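Local coordinates for hemolysin-related protein (PDB 6MLT), which is a secreted biofilm matrix protein that probably binds carbohydrate and helps Vibrio cholerae biofilms adhere to surfaces, at residues W222-A227 with S275-V279; V241-L245 with G449-V453; I476-A480 with V491-D495. All coordinates share one frame; numbering follows the deposited sequence.

The three contacts lie in three successive blades of a beta-propeller. Contact 1 joins the first strands of the blade 224-266 and of the blade made of strands 277-279, 443-448, 452-457 and 462-467. The chain leaves this second blade after its first strand. Contact 2 joins the same two blades through the turns that follow their second strands. Contact 3 is internal to the next blade, 478-514. The contact centres are about 12 to 14 Å apart. Trp222 CD1 meets Pro242 CD at 3.3 Å, Val276 CG1 meets Gly477 CA at 3.5 Å, and Val453 CG2 meets Val493 CG1 at 3.9 Å. The side chains of Ala227 and Ala480 lie about 8 and 10 Å from bound sodium ions.

Contact 1: residues W222-A227 with S275-V279; sequences WFSSVA and SVQAV
Gln277 and Ser225 meet across the gap between the first strands of two neighbouring propeller blades. The strand axes run almost parallel, at 10°, and approach to 7.2 Å. That spacing is too wide for a shared sheet, so side chains fill it. The side chain of Gln277 bends at chi2 (72°), which turns its amide back toward the other strand. Its two ends then grip two residues. OE1 accepts from Ser225 OG at 2.8 Å, with the hydroxyl nearly in line with the C=O bond. NE2 donates to Phe223 O at 2.9 Å. This oxygen lies close to the amide plane of Gln277, yet the nitrogen stands well above the carbonyl plane of Phe223. NE2 has a second partner in Ser240 OG on the adjoining strand 236-241. Three bonds therefore fix the rotation of the buried amide.

At one end of the gap the backbones close in. Phe223 N donates to Ser275 O at 2.8 Å. The same oxygen sits in the plane of the Phe223 ring, at its edge, 3.3 Å from CD2. Val276 crosses Phe223 obliquely and lays CG2 against Phe223 CB at 3.7 Å. Trp222 sets its CB beside Ser275 CB, while its ring leads away and takes Phe223 CE2 in plane at its edge. Ser275 OG turns elsewhere, to Lys475 O. At the other end the contact is apolar. The two methyls of Val279 divide their work: CG1 touches Ala227 CB at 3.6 Å and CG2 touches Ser225 CB.

The chemistry is thus mixed. One backbone bond and the Gln277 amide bonds link the segments, with no ladder of strand pairing between them. The buried amide is satisfied by Ser225, Phe223 and Ser240, with apolar packing at either end.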
# COMPACT_ATOMS: atom_id res chain seq x y z
N TRP A 222 -10.44 13.05 7.85
CA TRP A 222 -9.90 13.41 6.54
C TRP A 222 -9.28 12.15 5.91
O TRP A 222 -9.96 11.12 5.89
CB TRP A 222 -8.96 14.60 6.69
CG TRP A 222 -9.69 15.91 6.71
CD1 TRP A 222 -10.55 16.36 7.66
CD2 TRP A 222 -9.62 16.94 5.71
NE1 TRP A 222 -11.02 17.61 7.33
CE2 TRP A 222 -10.46 17.99 6.13
CE3 TRP A 222 -8.93 17.07 4.50
CZ2 TRP A 222 -10.63 19.15 5.39
CZ3 TRP A 222 -9.09 18.24 3.77
CH2 TRP A 222 -9.93 19.26 4.22
N PHE A 223 -8.05 12.19 5.43
CA PHE A 223 -7.54 11.12 4.59
C PHE A 223 -7.14 9.90 5.41
O PHE A 223 -6.80 10.00 6.60
CB PHE A 223 -6.36 11.62 3.75
CG PHE A 223 -6.75 12.70 2.78
CD1 PHE A 223 -7.36 12.37 1.58
CD2 PHE A 223 -6.53 14.03 3.07
CE1 PHE A 223 -7.73 13.36 0.69
CE2 PHE A 223 -6.91 15.02 2.18
CZ PHE A 223 -7.51 14.68 0.99
N SER A 224 -7.21 8.75 4.76
CA SER A 224 -6.92 7.48 5.39
C SER A 224 -5.98 6.69 4.50
O SER A 224 -5.80 6.98 3.31
CB SER A 224 -8.20 6.69 5.65
OG SER A 224 -8.88 6.42 4.44
N SER A 225 -5.35 5.69 5.12
CA SER A 225 -4.46 4.74 4.48
C SER A 225 -4.86 3.35 4.95
O SER A 225 -5.32 3.18 6.08
CB SER A 225 -2.99 5.00 4.86
OG SER A 225 -2.58 6.32 4.57
N VAL A 226 -4.67 2.36 4.09
CA VAL A 226 -4.86 0.97 4.46
C VAL A 226 -3.51 0.29 4.39
O VAL A 226 -2.70 0.58 3.49
CB VAL A 226 -5.91 0.27 3.57
CG1 VAL A 226 -5.49 0.28 2.12
CG2 VAL A 226 -6.16 -1.15 4.05
N ALA A 227 -3.24 -0.59 5.35
CA ALA A 227 -1.96 -1.27 5.43
C ALA A 227 -2.09 -2.41 6.43
O ALA A 227 -3.05 -2.48 7.20
CB ALA A 227 -0.84 -0.32 5.86
N SER A 275 -3.92 15.84 8.42
CA SER A 275 -5.03 15.41 7.58
C SER A 275 -4.74 14.15 6.78
O SER A 275 -5.69 13.54 6.26
CB SER A 275 -5.41 16.51 6.57
OG SER A 275 -4.53 16.50 5.45
N VAL A 276 -3.48 13.74 6.66
CA VAL A 276 -3.09 12.69 5.73
C VAL A 276 -1.79 12.08 6.22
O VAL A 276 -1.01 12.74 6.92
CB VAL A 276 -2.96 13.24 4.29
CG1 VAL A 276 -1.84 14.27 4.20
CG2 VAL A 276 -2.73 12.12 3.28
N GLN A 277 -1.57 10.81 5.88
CA GLN A 277 -0.37 10.09 6.25
C GLN A 277 0.17 9.34 5.05
O GLN A 277 -0.54 9.10 4.07
CB GLN A 277 -0.63 9.05 7.36
CG GLN A 277 -1.86 9.27 8.18
CD GLN A 277 -3.17 8.98 7.43
OE1 GLN A 277 -3.21 8.21 6.47
NE2 GLN A 277 -4.24 9.61 7.88
N ALA A 278 1.45 8.98 5.15
CA ALA A 278 2.05 7.96 4.31
C ALA A 278 2.43 6.78 5.20
O ALA A 278 2.83 6.97 6.35
CB ALA A 278 3.29 8.50 3.57
N VAL A 279 2.27 5.57 4.67
CA VAL A 279 2.51 4.34 5.42
C VAL A 279 3.42 3.46 4.57
O VAL A 279 3.07 3.13 3.43
CB VAL A 279 1.20 3.61 5.76
CG1 VAL A 279 1.49 2.36 6.59
CG2 VAL A 279 0.23 4.55 6.47

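Contact 2: residues V241-L245 with G449-V453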
# COMPACT_ATOMS: atom_id res chain seq x y z
N VAL A 241 -7.60 13.10 11.91
CA VAL A 241 -8.58 14.14 12.20
C VAL A 241 -7.81 15.43 12.45
O VAL A 241 -7.17 15.56 13.50
CB VAL A 241 -9.45 13.78 13.42
CG1 VAL A 241 -10.45 14.89 13.71
CG2 VAL A 241 -10.16 12.45 13.19
N PRO A 242 -7.82 16.40 11.53
CA PRO A 242 -6.97 17.59 11.73
C PRO A 242 -7.56 18.62 12.68
O PRO A 242 -6.82 19.33 13.36
CB PRO A 242 -6.85 18.16 10.31
CG PRO A 242 -8.06 17.66 9.58
CD PRO A 242 -8.37 16.32 10.17
N ALA A 243 -8.88 18.69 12.74
CA ALA A 243 -9.54 19.71 13.55
C ALA A 243 -8.99 21.09 13.21
O ALA A 243 -8.73 21.37 12.03
CB ALA A 243 -9.38 19.39 15.04
N SER A 244 -8.80 21.95 14.20
CA SER A 244 -8.28 23.29 13.94
C SER A 244 -7.31 23.67 15.05
O SER A 244 -7.27 23.05 16.11
CB SER A 244 -9.40 24.32 13.86
OG SER A 244 -9.90 24.60 15.15
N LEU A 245 -6.53 24.72 14.79
CA LEU A 245 -5.52 25.12 15.76
C LEU A 245 -6.15 25.61 17.06
O LEU A 245 -5.50 25.55 18.10
CB LEU A 245 -4.64 26.21 15.16
CG LEU A 245 -3.37 26.58 15.94
CD1 LEU A 245 -2.49 25.36 16.18
CD2 LEU A 245 -2.60 27.65 15.18
N GLY A 449 1.79 17.64 11.17
CA GLY A 449 0.83 18.42 11.92
C GLY A 449 1.06 19.91 11.75
O GLY A 449 1.72 20.36 10.81
N TYR A 450 0.51 20.69 12.68
CA TYR A 450 0.72 22.13 12.64
C TYR A 450 2.19 22.50 12.85
O TYR A 450 2.67 23.49 12.27
CB TYR A 450 -0.13 22.84 13.69
CG TYR A 450 -1.55 23.10 13.23
CD1 TYR A 450 -1.84 24.17 12.40
CD2 TYR A 450 -2.60 22.29 13.65
CE1 TYR A 450 -3.14 24.42 11.98
CE2 TYR A 450 -3.90 22.52 13.23
CZ TYR A 450 -4.16 23.59 12.40
OH TYR A 450 -5.45 23.82 11.99
N TYR A 451 2.92 21.71 13.65
CA TYR A 451 4.26 22.07 14.11
C TYR A 451 5.38 21.13 13.66
O TYR A 451 6.54 21.56 13.66
CB TYR A 451 4.29 22.12 15.65
CG TYR A 451 3.30 23.08 16.29
CD1 TYR A 451 3.04 24.33 15.74
CD2 TYR A 451 2.65 22.73 17.46
CE1 TYR A 451 2.13 25.20 16.34
CE2 TYR A 451 1.75 23.59 18.06
CZ TYR A 451 1.49 24.81 17.50
OH TYR A 451 0.60 25.66 18.10
N ALA A 452 5.09 19.88 13.32
CA ALA A 452 6.16 18.93 13.06
C ALA A 452 5.66 17.76 12.22
O ALA A 452 4.46 17.49 12.13
CB ALA A 452 6.75 18.40 14.37
N VAL A 453 6.63 17.06 11.63
CA VAL A 453 6.41 15.78 10.97
C VAL A 453 6.80 14.68 11.95
O VAL A 453 7.95 14.65 12.42
CB VAL A 453 7.22 15.68 9.66
CG1 VAL A 453 7.07 14.29 9.03
CG2 VAL A 453 6.80 16.76 8.68
O HOH W 1 -6.56 21.84 10.31
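Tyr450 reaches from its turn to the loop 241-245 and puts one face of its ring against Leu245. Its first torsion (chi1 -83°) sets CG beside its own backbone N and sends the ring toward that loop. CB stays with its own segment and lies over one face of the Tyr451 ring. At CG the contact begins: Leu245 CD1 is 3.8 Å away. This methyl sits over the ring face, 3.9 Å from the centroid and 15° off the normal, a CH-pi contact. CD1 and CD2 of Tyr450 lie under the same methyl. Farther out, CE1 meets Leu245 CB at 3.9 Å, CE2 passes close to Leu245 N and CA, and CZ is 3.8 Å from Leu245 CB. Tyr450 OH ends 3.1 Å from Leu245 N and 3.5 Å from Ser244 CA. A water 2.8 Å from Tyr450 OH donates to Ala243 O and so bridges the phenol to the loop backbone. Tyr451 adds its OH, 3.7 Å from Leu245 CD1, so that this methyl is held between two tyrosines.

The contact joins equivalent places in adjacent blades. The segment 241-245 follows strand 236-241, while Tyr450 and Tyr451 lie in the tight turn between strands 443-448 and 452-457.

Contact 3: residues I476-A480 with V491-D495; sequences IGVSA and VLVQD
Ser479 and Leu492 form an antiparallel hydrogen-bonded pair in a beta hairpin whose strand axes approach to 4.6 Å at 159°. The hairpin is the first half of a propeller blade. Its loop and the start of its second strand supply a sodium site made by Asp482, Thr484, Asp486, Ile488 and Glu490. Ser479 N donates to Leu492 O at 3.1 Å, and Leu492 N returns a bond of 2.8 Å to Ser479 O.

On one face Ser479 and Leu492 also meet through their side chains. Ser479 OG stands 3.6 Å from Leu492 CB but gives its polar bond to Pro524 O. Leu492 CD1 reaches the partner strand, 3.5 Å from Ser479 O and close to Ala480 C. On the other face Val478 and Val493 lie side by side and point the same way, with their CG1 methyls 3.9 Å apart. Beyond them the strands spread. Ile476 has CG1 anti to its backbone N (chi1 -173°), and this branch crosses to Gln494 O at 3.5 Å.

A water bridges the strands here: its oxygen is 2.8 Å from both Gly477 O, to which it donates, and Gln494 N, from which it accepts.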
# COMPACT_ATOMS: atom_id res chain seq x y z
N ILE A 476 -0.87 19.77 5.82
CA ILE A 476 0.03 19.56 4.69
C ILE A 476 0.38 18.08 4.56
O ILE A 476 0.48 17.34 5.55
CB ILE A 476 1.30 20.42 4.81
CG1 ILE A 476 2.16 20.34 3.54
CG2 ILE A 476 2.13 20.01 6.03
CD1 ILE A 476 1.48 20.91 2.29
N GLY A 477 0.56 17.64 3.32
CA GLY A 477 0.76 16.24 3.04
C GLY A 477 2.22 15.82 3.07
O GLY A 477 3.14 16.64 3.16
N VAL A 478 2.41 14.51 2.99
CA VAL A 478 3.71 13.87 2.89
C VAL A 478 3.57 12.72 1.90
O VAL A 478 2.46 12.26 1.61
CB VAL A 478 4.21 13.34 4.25
CG1 VAL A 478 4.43 14.49 5.22
CG2 VAL A 478 3.22 12.33 4.82
N SER A 479 4.70 12.27 1.38
CA SER A 479 4.75 11.05 0.57
C SER A 479 6.06 10.34 0.88
O SER A 479 6.86 10.79 1.70
CB SER A 479 4.61 11.36 -0.92
OG SER A 479 5.75 12.04 -1.40
N ALA A 480 6.27 9.20 0.22
CA ALA A 480 7.40 8.34 0.51
C ALA A 480 8.05 7.88 -0.78
O ALA A 480 7.38 7.69 -1.80
CB ALA A 480 6.98 7.12 1.33
N VAL A 491 11.12 10.07 3.55
CA VAL A 491 9.90 10.85 3.67
C VAL A 491 10.08 12.17 2.92
O VAL A 491 11.10 12.85 3.06
CB VAL A 491 9.54 11.14 5.14
CG1 VAL A 491 8.16 11.79 5.23
CG2 VAL A 491 9.60 9.86 5.96
N LEU A 492 9.06 12.53 2.14
CA LEU A 492 9.04 13.79 1.41
C LEU A 492 8.03 14.70 2.09
O LEU A 492 6.86 14.33 2.24
CB LEU A 492 8.66 13.59 -0.06
CG LEU A 492 9.61 12.77 -0.93
CD1 LEU A 492 9.47 11.28 -0.65
CD2 LEU A 492 9.32 13.06 -2.38
N VAL A 493 8.49 15.88 2.51
CA VAL A 493 7.70 16.79 3.33
C VAL A 493 7.80 18.20 2.74
O VAL A 493 8.72 18.52 1.99
CB VAL A 493 8.16 16.80 4.81
CG1 VAL A 493 8.22 15.38 5.35
CG2 VAL A 493 9.50 17.50 4.97
N GLN A 494 6.85 19.03 3.13
CA GLN A 494 6.71 20.40 2.64
C GLN A 494 6.28 21.28 3.80
O GLN A 494 5.46 20.86 4.63
CB GLN A 494 5.67 20.46 1.51
CG GLN A 494 5.30 21.86 1.06
CD GLN A 494 6.40 22.51 0.24
OE1 GLN A 494 6.95 21.89 -0.67
NE2 GLN A 494 6.74 23.74 0.58
N ASP A 495 6.85 22.49 3.89
CA ASP A 495 6.29 23.47 4.81
C ASP A 495 6.05 24.79 4.08
O ASP A 495 5.73 24.76 2.89
CB ASP A 495 7.18 23.64 6.06
CG ASP A 495 8.54 24.29 5.80
OD1 ASP A 495 8.86 24.68 4.66
OD2 ASP A 495 9.29 24.42 6.79
O HOH W 2 4.87 18.06 4.91